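Local atomic coordinates of putative NAD(P)H nitroreductase MhqN (Bacillus subtilis, PDB entry 3BEM), a protein that probably works as an FMN-dependent, NAD(P)H-using nitroreductase that may contribute to the breakdown of aromatic compounds. Residues 130-133 with 138-141; 56-61 with 144-149; 108-113 with 118-123. The protein carries 3 engineered substitutions. One frame throughout, in Å; residues are numbered along the deposited sequence.

Overall arrangement
The three contacts illustrate how chemistry changes with depth in a fold. Contact 2 lies in the core, its centre about 6 Å from that of the chain, where strand 59-64 meets helix 136-161 beside a flavin. Contact 1, about 20 Å out by the same measure, uses the same helix and pairs it with helix 117-134; it is still largely buried, but joins aromatic packing to a salt bridge beside it. The two meet where Tyr-131 OH lies 2.9 Å from His-58 NE2, a probable hydrogen bond. Contact 3 shares helix 117-134 with contact 1 yet sits farther out, about 29 Å from the centre, and relies on apolar surfaces, including a lysine's methylenes, without crossing hydrogen bonds.

Contact 1 of 3, residues 130-133 with 138-141; sequences FYEN and FKRD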
loop_
_atom_site.group_PDB
_atom_site.type_symbol
_atom_site.label_atom_id
_atom_site.label_comp_id
_atom_site.label_asym_id
_atom_site.label_seq_id
_atom_site.Cartn_x
_atom_site.Cartn_y
_atom_site.Cartn_z
ATOM N N PHE B 130 -8.241 15.963 -13.533
ATOM C CA PHE B 130 -8.725 14.812 -12.761
ATOM C C PHE B 130 -8.705 15.133 -11.247
ATOM O O PHE B 130 -9.689 14.928 -10.544
ATOM C CB PHE B 130 -7.890 13.562 -13.037
ATOM C CG PHE B 130 -8.519 12.295 -12.543
ATOM C CD1 PHE B 130 -8.283 11.839 -11.262
ATOM C CD2 PHE B 130 -9.351 11.551 -13.365
ATOM C CE1 PHE B 130 -8.840 10.672 -10.793
ATOM C CE2 PHE B 130 -9.924 10.379 -12.905
ATOM C CZ PHE B 130 -9.684 9.948 -11.605
ATOM N N TYR B 131 -7.596 15.668 -10.755
ATOM C CA TYR B 131 -7.471 16.047 -9.372
ATOM C C TYR B 131 -8.291 17.283 -8.998
ATOM O O TYR B 131 -9.082 17.249 -8.076
ATOM C CB TYR B 131 -5.999 16.278 -8.984
ATOM C CG TYR B 131 -5.246 14.970 -8.769
ATOM C CD1 TYR B 131 -4.907 14.144 -9.849
ATOM C CD2 TYR B 131 -4.956 14.525 -7.481
ATOM C CE1 TYR B 131 -4.223 12.952 -9.650
ATOM C CE2 TYR B 131 -4.246 13.315 -7.271
ATOM C CZ TYR B 131 -3.916 12.527 -8.358
ATOM O OH TYR B 131 -3.284 11.326 -8.125
ATOM N N GLU B 132 -8.120 18.356 -9.740
ATOM C CA GLU B 132 -8.855 19.590 -9.416
ATOM C C GLU B 132 -10.373 19.406 -9.494
ATOM O O GLU B 132 -11.089 19.962 -8.666
ATOM C CB GLU B 132 -8.421 20.752 -10.320
ATOM C CG GLU B 132 -6.961 21.173 -10.219
ATOM C CD GLU B 132 -6.632 22.061 -9.017
ATOM O OE1 GLU B 132 -7.347 22.009 -7.963
ATOM O OE2 GLU B 132 -5.624 22.815 -9.143
ATOM N N ASN B 133 -10.865 18.633 -10.468
ATOM C CA ASN B 133 -12.305 18.391 -10.566
ATOM C C ASN B 133 -12.869 17.664 -9.343
ATOM O O ASN B 133 -14.010 17.881 -8.974
ATOM C CB ASN B 133 -12.692 17.614 -11.836
ATOM C CG ASN B 133 -12.522 18.441 -13.130
ATOM O OD1 ASN B 133 -12.304 19.669 -13.118
ATOM N ND2 ASN B 133 -12.583 17.750 -14.263
ATOM N N PHE B 138 -10.213 14.351 -2.315
ATOM C CA PHE B 138 -9.604 13.424 -3.259
ATOM C C PHE B 138 -8.062 13.561 -3.273
ATOM O O PHE B 138 -7.352 12.563 -3.284
ATOM C CB PHE B 138 -10.166 13.578 -4.666
ATOM C CG PHE B 138 -9.534 12.635 -5.658
ATOM C CD1 PHE B 138 -9.838 11.274 -5.611
ATOM C CD2 PHE B 138 -8.590 13.080 -6.585
ATOM C CE1 PHE B 138 -9.222 10.378 -6.486
ATOM C CE2 PHE B 138 -7.986 12.179 -7.457
ATOM C CZ PHE B 138 -8.313 10.822 -7.381
ATOM N N LYS B 139 -7.547 14.784 -3.296
ATOM C CA LYS B 139 -6.119 15.054 -3.255
ATOM C C LYS B 139 -5.469 14.417 -2.046
ATOM O O LYS B 139 -4.386 13.857 -2.135
ATOM C CB LYS B 139 -5.840 16.563 -3.235
ATOM C CG LYS B 139 -6.183 17.296 -4.546
ATOM C CD LYS B 139 -6.030 18.777 -4.367
ATOM C CE LYS B 139 -6.577 19.528 -5.543
ATOM N NZ LYS B 139 -6.432 21.006 -5.289
ATOM N N ARG B 140 -6.152 14.496 -0.900
ATOM C CA ARG B 140 -5.634 13.894 0.320
ATOM C C ARG B 140 -5.761 12.368 0.290
ATOM O O ARG B 140 -4.845 11.669 0.754
ATOM C CB ARG B 140 -6.368 14.499 1.532
ATOM C CG ARG B 140 -5.874 13.996 2.850
ATOM C CD ARG B 140 -6.403 14.841 4.003
ATOM N NE ARG B 140 -5.899 14.238 5.210
ATOM C CZ ARG B 140 -6.502 13.264 5.858
ATOM N NH1 ARG B 140 -7.694 12.842 5.485
ATOM N NH2 ARG B 140 -5.891 12.715 6.905
ATOM N N ASP B 141 -6.894 11.869 -0.191
ATOM C CA ASP B 141 -7.077 10.424 -0.376
ATOM C C ASP B 141 -5.919 9.854 -1.216
ATOM O O ASP B 141 -5.399 8.771 -0.903
ATOM C CB ASP B 141 -8.354 10.093 -1.131
ATOM C CG ASP B 141 -9.620 10.375 -0.376
ATOM O OD1 ASP B 141 -9.546 10.676 0.839
ATOM O OD2 ASP B 141 -10.692 10.278 -1.045
#
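Phe-138 points its ring into an aromatic cluster with Phe-130 and Tyr-131, where helices 117-134 and 136-161 form a helical hairpin around a very short turn. Phe-138 leaves its helix heading for the other one, and placing CG opposite the backbone N (chi1 179°) carries the ring to where its CE2-CZ edge meets both Phe-130 and Tyr-131. Further along, CD2 lies 4.0 Å from Tyr-131 CD2. The next ring atom, CE2, is 3.8 Å from that same Tyr-131 CD2 and hangs over one face of the tyrosine, offset toward the rim; it also touches the Phe-130 ring at CD1 and CE1. The pair with Tyr-131 is thus edge-to-face, with the planes at 58°. At the tip, CZ comes within 3.5 Å of Phe-130 CE1, near the plane of the Phe-130 ring and at its edge; this second pairing is oblique.

The cluster faces the dimer interface, for Phe-138 also packs on Ile-169 of the second subunit and Phe-130 on Gly-170 of that subunit, both flavin-pocket residues. Lys-139 supplies the polar part. Its extended chain passes the edge of Tyr-131, and its ammonium group also forms a salt bridge with Glu-136 and a hydrogen bond with Tyr-99. Across the contact, Lys-139 NZ bonds to Glu-132 OE1 at 3.0 Å, approaching from above the carboxylate, 48° out of its plane.

Contact 2 of 3, residues 56-61 with 144-149; sequences LQHTKY and IRNASL. With FMN (flavin mononucleotide), chain E.
Stacking dominates the meeting of His-58 and Asn-146: the imidazole and the amide lie face to face with their planes 1° apart. The amide is displaced toward the ring's rim, with Asn-146 ND2 3.3 Å from His-58 CE1. Asn-146 CB adds a CH-pi contact, 3.8 Å from the centroid of the His-58 ring and 30° off its normal. With CG beside the backbone N (chi1 -72°), the amide follows CB over the same ring.

Hydrogen bonds from the surroundings fix both flat groups. Asn-146 ND2 donates to the carbonyl of Glu-142 and OD1 accepts from the backbone N of Ala-53, so the amide cannot easily turn. His-58 NE2 is engaged by the hydroxyl of Tyr-131, whereas His-58 ND1 is buried without a polar partner. Within the helix, Ser-148 OG returns to Ile-144 O at 2.8 Å; the backbone N of Ser-148 reaches that oxygen from the opposite face of the carbonyl plane.

Close van der Waals packing continues along the strand. Thr-59 OG1 lies 3.2 Å from Ala-147 CA, and Thr-59 CG2 rests 3.9 Å from Ala-147 CB; the CA atoms of Thr-59 and Ala-147 are 4.9 Å apart, so helix and strand approach closely here.

Van der Waals contacts also receive the flavin. Leu-149 CD1 touches FMN C8M at 3.4 Å, while Asn-146 OD1 stands 3.7 Å from FMN C7M. Both methyls belong to the dimethylbenzene end of the isoalloxazine. Arg-23, Arg-205 and Arg-208 of the second subunit are among the residues hydrogen-bonded to this cofactor, giving the intersubunit FMN site typical of the dimeric nitroreductase fold.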
loop_
_atom_site.group_PDB
_atom_site.type_symbol
_atom_site.label_atom_id
_atom_site.label_comp_id
_atom_site.label_asym_id
_atom_site.label_seq_id
_atom_site.Cartn_x
_atom_site.Cartn_y
_atom_site.Cartn_z
ATOM N N LEU B 56 2.493 10.105 -10.926
ATOM C CA LEU B 56 2.795 11.342 -10.215
ATOM C C LEU B 56 3.790 11.170 -9.062
ATOM O O LEU B 56 4.342 12.161 -8.585
ATOM C CB LEU B 56 1.518 12.012 -9.726
ATOM C CG LEU B 56 0.650 12.611 -10.826
ATOM C CD1 LEU B 56 -0.627 13.014 -10.191
ATOM C CD2 LEU B 56 1.357 13.817 -11.472
ATOM N N GLN B 57 4.029 9.912 -8.620
ATOM C CA GLN B 57 5.103 9.662 -7.648
ATOM C C GLN B 57 4.924 10.591 -6.388
ATOM O O GLN B 57 5.800 11.384 -6.003
ATOM C CB GLN B 57 6.428 9.809 -8.341
ATOM C CG GLN B 57 6.617 8.809 -9.447
ATOM C CD GLN B 57 7.751 9.193 -10.387
ATOM O OE1 GLN B 57 8.896 9.084 -10.002
ATOM N NE2 GLN B 57 7.423 9.691 -11.609
ATOM N N HIS B 58 3.771 10.412 -5.756
ATOM C CA HIS B 58 3.260 11.205 -4.653
ATOM C C HIS B 58 4.115 11.155 -3.387
ATOM O O HIS B 58 4.019 12.049 -2.554
ATOM C CB HIS B 58 1.848 10.760 -4.259
ATOM C CG HIS B 58 0.890 10.673 -5.399
ATOM N ND1 HIS B 58 1.036 9.750 -6.418
ATOM C CD2 HIS B 58 -0.249 11.351 -5.665
ATOM C CE1 HIS B 58 0.026 9.868 -7.259
ATOM N NE2 HIS B 58 -0.768 10.848 -6.836
ATOM N N THR B 59 4.886 10.093 -3.233
ATOM C CA THR B 59 5.493 9.707 -1.968
ATOM C C THR B 59 6.852 10.337 -1.774
ATOM O O THR B 59 7.703 10.360 -2.699
ATOM C CB THR B 59 5.595 8.153 -1.824
ATOM O OG1 THR B 59 4.389 7.530 -2.230
ATOM C CG2 THR B 59 5.891 7.705 -0.363
ATOM N N LYS B 60 7.057 10.854 -0.570
ATOM C CA LYS B 60 8.363 11.257 -0.090
ATOM C C LYS B 60 8.666 10.535 1.210
ATOM O O LYS B 60 7.739 10.158 1.963
ATOM C CB LYS B 60 8.481 12.778 0.046
ATOM C CG LYS B 60 8.486 13.514 -1.304
ATOM C CD LYS B 60 9.179 14.915 -1.256
ATOM C CE LYS B 60 9.739 15.315 -2.643
ATOM N NZ LYS B 60 10.853 16.298 -2.563
ATOM N N TYR B 61 9.941 10.302 1.463
ATOM C CA TYR B 61 10.389 9.740 2.738
ATOM C C TYR B 61 11.348 10.678 3.465
ATOM O O TYR B 61 12.306 11.198 2.849
ATOM C CB TYR B 61 11.069 8.387 2.548
ATOM C CG TYR B 61 10.182 7.282 2.006
ATOM C CD1 TYR B 61 9.914 7.187 0.654
ATOM C CD2 TYR B 61 9.685 6.303 2.847
ATOM C CE1 TYR B 61 9.093 6.202 0.151
ATOM C CE2 TYR B 61 8.891 5.305 2.376
ATOM C CZ TYR B 61 8.592 5.247 1.019
ATOM O OH TYR B 61 7.788 4.238 0.609
ATOM N N ILE B 144 -2.651 9.558 0.662
ATOM C CA ILE B 144 -2.665 8.384 1.533
ATOM C C ILE B 144 -2.532 7.105 0.729
ATOM O O ILE B 144 -1.707 6.242 1.037
ATOM C CB ILE B 144 -3.926 8.383 2.403
ATOM C CG1 ILE B 144 -3.920 9.580 3.355
ATOM C CG2 ILE B 144 -4.048 7.060 3.177
ATOM C CD1 ILE B 144 -5.268 9.764 4.107
ATOM N N ARG B 145 -3.295 7.001 -0.359
ATOM C CA ARG B 145 -3.339 5.770 -1.164
ATOM C C ARG B 145 -1.990 5.478 -1.807
ATOM O O ARG B 145 -1.453 4.385 -1.697
ATOM C CB ARG B 145 -4.455 5.861 -2.172
ATOM C CG ARG B 145 -4.477 4.760 -3.206
ATOM C CD ARG B 145 -5.916 4.618 -3.862
ATOM N NE ARG B 145 -6.449 5.934 -4.177
ATOM C CZ ARG B 145 -7.593 6.423 -3.725
ATOM N NH1 ARG B 145 -8.454 5.670 -3.045
ATOM N NH2 ARG B 145 -7.900 7.664 -4.006
ATOM N N ASN B 146 -1.447 6.448 -2.497
ATOM C CA ASN B 146 -0.221 6.228 -3.233
ATOM C C ASN B 146 0.968 6.029 -2.270
ATOM O O ASN B 146 1.846 5.165 -2.503
ATOM C CB ASN B 146 0.016 7.317 -4.232
ATOM C CG ASN B 146 -0.929 7.232 -5.395
ATOM O OD1 ASN B 146 -0.767 6.383 -6.268
ATOM N ND2 ASN B 146 -1.993 8.066 -5.363
ATOM N N ALA B 147 1.028 6.805 -1.161
ATOM C CA ALA B 147 2.114 6.640 -0.191
ATOM C C ALA B 147 2.031 5.256 0.474
ATOM O O ALA B 147 3.030 4.658 0.846
ATOM C CB ALA B 147 2.147 7.730 0.892
ATOM N N SER B 148 0.828 4.720 0.643
ATOM C CA SER B 148 0.678 3.421 1.303
ATOM C C SER B 148 1.099 2.258 0.401
ATOM O O SER B 148 1.700 1.300 0.867
ATOM C CB SER B 148 -0.781 3.262 1.844
ATOM O OG SER B 148 -1.079 4.213 2.864
ATOM N N LEU B 149 0.774 2.332 -0.892
ATOM C CA LEU B 149 1.325 1.403 -1.881
ATOM C C LEU B 149 2.875 1.419 -1.767
ATOM O O LEU B 149 3.515 0.374 -1.770
ATOM C CB LEU B 149 0.929 1.817 -3.274
ATOM C CG LEU B 149 -0.546 1.620 -3.666
ATOM C CD1 LEU B 149 -0.768 2.356 -4.997
ATOM C CD2 LEU B 149 -0.961 0.145 -3.820
HETATM N N1 FMN E . -3.826 3.001 -14.963
HETATM C C2 FMN E . -4.884 3.087 -15.845
HETATM O O2 FMN E . -4.729 2.707 -17.014
HETATM N N3 FMN E . -6.104 3.604 -15.434
HETATM C C4 FMN E . -6.299 4.060 -14.137
HETATM O O4 FMN E . -7.470 4.329 -13.794
HETATM C C4A FMN E . -5.198 3.979 -13.238
HETATM N N5 FMN E . -5.315 4.427 -11.923
HETATM C C5A FMN E . -4.253 4.247 -11.040
HETATM C C6 FMN E . -4.390 4.614 -9.691
HETATM C C7 FMN E . -3.329 4.495 -8.759
HETATM C C7M FMN E . -3.672 4.302 -7.294
HETATM C C8 FMN E . -2.128 3.958 -9.208
HETATM C C8M FMN E . -1.263 3.234 -8.226
HETATM C C9 FMN E . -1.981 3.584 -10.554
HETATM C C9A FMN E . -3.019 3.715 -11.495
HETATM N N10 FMN E . -2.873 3.324 -12.821
HETATM C C10 FMN E . -3.970 3.427 -13.668
HETATM C "C1'" FMN E . -1.508 2.923 -13.370
HETATM C "C2'" FMN E . -0.450 4.065 -13.335
HETATM O "O2'" FMN E . -0.616 4.960 -14.431
HETATM C "C3'" FMN E . 0.958 3.431 -13.367
HETATM O "O3'" FMN E . 1.133 2.726 -12.122
HETATM C "C4'" FMN E . 2.110 4.413 -13.681
HETATM O "O4'" FMN E . 1.954 5.055 -14.940
HETATM C "C5'" FMN E . 3.500 3.746 -13.781
HETATM O "O5'" FMN E . 3.554 2.574 -14.609
HETATM P P FMN E . 4.325 1.300 -13.998
HETATM O O1P FMN E . 4.275 0.176 -14.912
HETATM O O2P FMN E . 5.730 1.614 -13.879
HETATM O O3P FMN E . 3.576 1.035 -12.762
#

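Contact 3 of 3, residues 108-113 with 118-123; sequences GLKVLG and QEYDHM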
loop_
_atom_site.group_PDB
_atom_site.type_symbol
_atom_site.label_atom_id
_atom_site.label_comp_id
_atom_site.label_asym_id
_atom_site.label_seq_id
_atom_site.Cartn_x
_atom_site.Cartn_y
_atom_site.Cartn_z
ATOM N N GLY B 108 9.659 14.801 -20.484
ATOM C CA GLY B 108 10.580 13.986 -21.300
ATOM C C GLY B 108 9.911 13.287 -22.484
ATOM O O GLY B 108 10.544 13.034 -23.506
ATOM N N LEU B 109 8.633 12.952 -22.332
ATOM C CA LEU B 109 7.814 12.409 -23.440
ATOM C C LEU B 109 7.795 13.385 -24.628
ATOM O O LEU B 109 7.861 12.960 -25.755
ATOM C CB LEU B 109 6.392 12.130 -22.998
ATOM C CG LEU B 109 6.326 11.012 -21.931
ATOM C CD1 LEU B 109 4.940 11.004 -21.369
ATOM C CD2 LEU B 109 6.686 9.695 -22.551
ATOM N N LYS B 110 7.724 14.688 -24.357
ATOM C CA LYS B 110 7.777 15.680 -25.424
ATOM C C LYS B 110 9.186 15.810 -25.995
ATOM O O LYS B 110 9.390 15.814 -27.244
ATOM C CB LYS B 110 7.283 17.016 -24.867
ATOM C CG LYS B 110 7.103 18.136 -25.859
ATOM C CD LYS B 110 6.106 19.168 -25.314
ATOM C CE LYS B 110 6.758 20.305 -24.546
ATOM N NZ LYS B 110 7.350 21.348 -25.477
ATOM N N VAL B 111 10.156 15.930 -25.111
ATOM C CA VAL B 111 11.567 16.076 -25.536
ATOM C C VAL B 111 12.046 14.887 -26.374
ATOM O O VAL B 111 12.747 15.070 -27.374
ATOM C CB VAL B 111 12.497 16.353 -24.360
ATOM C CG1 VAL B 111 13.963 16.157 -24.738
ATOM C CG2 VAL B 111 12.220 17.719 -23.803
ATOM N N LEU B 112 11.602 13.676 -26.029
ATOM C CA LEU B 112 11.986 12.470 -26.780
ATOM C C LEU B 112 11.165 12.252 -28.020
ATOM O O LEU B 112 11.411 11.289 -28.755
ATOM C CB LEU B 112 11.856 11.222 -25.908
ATOM C CG LEU B 112 12.911 11.098 -24.824
ATOM C CD1 LEU B 112 12.598 9.866 -23.981
ATOM C CD2 LEU B 112 14.293 11.027 -25.426
ATOM N N GLY B 113 10.176 13.105 -28.257
ATOM C CA GLY B 113 9.381 13.027 -29.479
ATOM C C GLY B 113 8.326 11.949 -29.431
ATOM O O GLY B 113 7.796 11.553 -30.471
ATOM N N GLN B 118 0.919 19.555 -28.408
ATOM C CA GLN B 118 -0.509 19.470 -28.108
ATOM C C GLN B 118 -0.876 18.258 -27.242
ATOM O O GLN B 118 -1.649 18.395 -26.277
ATOM C CB GLN B 118 -1.352 19.448 -29.408
ATOM N N GLU B 119 -0.342 17.090 -27.601
ATOM C CA GLU B 119 -0.607 15.842 -26.883
ATOM C C GLU B 119 -0.086 15.948 -25.437
ATOM O O GLU B 119 -0.744 15.512 -24.486
ATOM C CB GLU B 119 0.071 14.639 -27.574
ATOM C CG GLU B 119 -0.522 14.245 -28.903
ATOM C CD GLU B 119 0.269 13.149 -29.640
ATOM O OE1 GLU B 119 1.526 13.159 -29.650
ATOM O OE2 GLU B 119 -0.388 12.273 -30.246
ATOM N N TYR B 120 1.103 16.493 -25.286
ATOM C CA TYR B 120 1.697 16.701 -23.965
ATOM C C TYR B 120 0.840 17.674 -23.175
ATOM O O TYR B 120 0.505 17.425 -22.037
ATOM C CB TYR B 120 3.149 17.188 -24.102
ATOM C CG TYR B 120 3.708 17.867 -22.875
ATOM C CD1 TYR B 120 4.253 17.137 -21.832
ATOM C CD2 TYR B 120 3.680 19.255 -22.758
ATOM C CE1 TYR B 120 4.758 17.787 -20.718
ATOM C CE2 TYR B 120 4.198 19.895 -21.650
ATOM C CZ TYR B 120 4.720 19.145 -20.622
ATOM O OH TYR B 120 5.229 19.792 -19.503
ATOM N N ASP B 121 0.452 18.799 -23.761
ATOM C CA ASP B 121 -0.419 19.728 -23.035
ATOM C C ASP B 121 -1.726 19.084 -22.611
ATOM O O ASP B 121 -2.218 19.346 -21.502
ATOM C CB ASP B 121 -0.722 20.976 -23.876
ATOM C CG ASP B 121 0.483 21.885 -24.019
ATOM O OD1 ASP B 121 1.464 21.732 -23.269
ATOM O OD2 ASP B 121 0.453 22.775 -24.897
ATOM N N HIS B 122 -2.279 18.236 -23.487
ATOM C CA HIS B 122 -3.530 17.542 -23.222
ATOM C C HIS B 122 -3.352 16.560 -22.047
ATOM O O HIS B 122 -4.214 16.458 -21.157
ATOM C CB HIS B 122 -3.983 16.767 -24.464
ATOM C CG HIS B 122 -5.237 15.986 -24.249
ATOM N ND1 HIS B 122 -6.479 16.585 -24.192
ATOM C CD2 HIS B 122 -5.444 14.662 -24.044
ATOM C CE1 HIS B 122 -7.397 15.662 -23.974
ATOM N NE2 HIS B 122 -6.795 14.489 -23.859
HETATM N N MSE B 123 -2.239 15.836 -22.077
HETATM C CA MSE B 123 -1.977 14.836 -21.027
HETATM C C MSE B 123 -1.830 15.495 -19.653
HETATM O O MSE B 123 -2.372 14.995 -18.655
HETATM C CB MSE B 123 -0.755 14.034 -21.346
HETATM C CG MSE B 123 -0.416 13.022 -20.293
HETATM SE SE MSE B 123 1.253 12.099 -20.670
HETATM C CE MSE B 123 0.622 11.091 -22.252
#
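Lys-110 and Tyr-120 cross at about a right angle, the lysine laying its aliphatic portion against the ring while the ammonium end turns away from it. Lys-110 CD makes the nearest approach, 3.5 Å from Tyr-120 CD2, and CE follows at 3.7 Å from that same Tyr-120 CD2. The approach is oblique to the ring. The bend at chi3 (92°) folds CE back beside the ring carbons that CD already touches, so the contact depends on the hydrocarbon part of a charged residue. Lys-110 NZ remains 6.3 Å from Asp-121 OD1, too far for a salt bridge; any attraction between these opposite charges would be weak and long-range.

Tyr-120 is the buried member of the pair. Its CG stands opposite the backbone N (chi1 160°), directing the ring along helix 102-111, and its hydroxyl is hydrogen-bonded to the carbonyl of Ala-103 on that helix. The side chain also touches Tyr-106 and Glu-107 of that helix.

A second crossing, again near a right angle, joins Leu-109 to the selenomethionine Met-123. Leu-109 CD1 meets the selenium, atom SE of Met-123, at 3.9 Å. Leu-115, in the connecting loop, touches both side chains and extends this apolar patch.

Beyond the touching residues, helix 102-111 ends in a Schellman motif at Gly-113, whose positive phi (79°) allows the chain to turn back; the N of Gly-113 bonds to Lys-110 O at 3.0 Å. The arrangement is a peripheral alpha-alpha hairpin, packed by apolar side-chain surfaces.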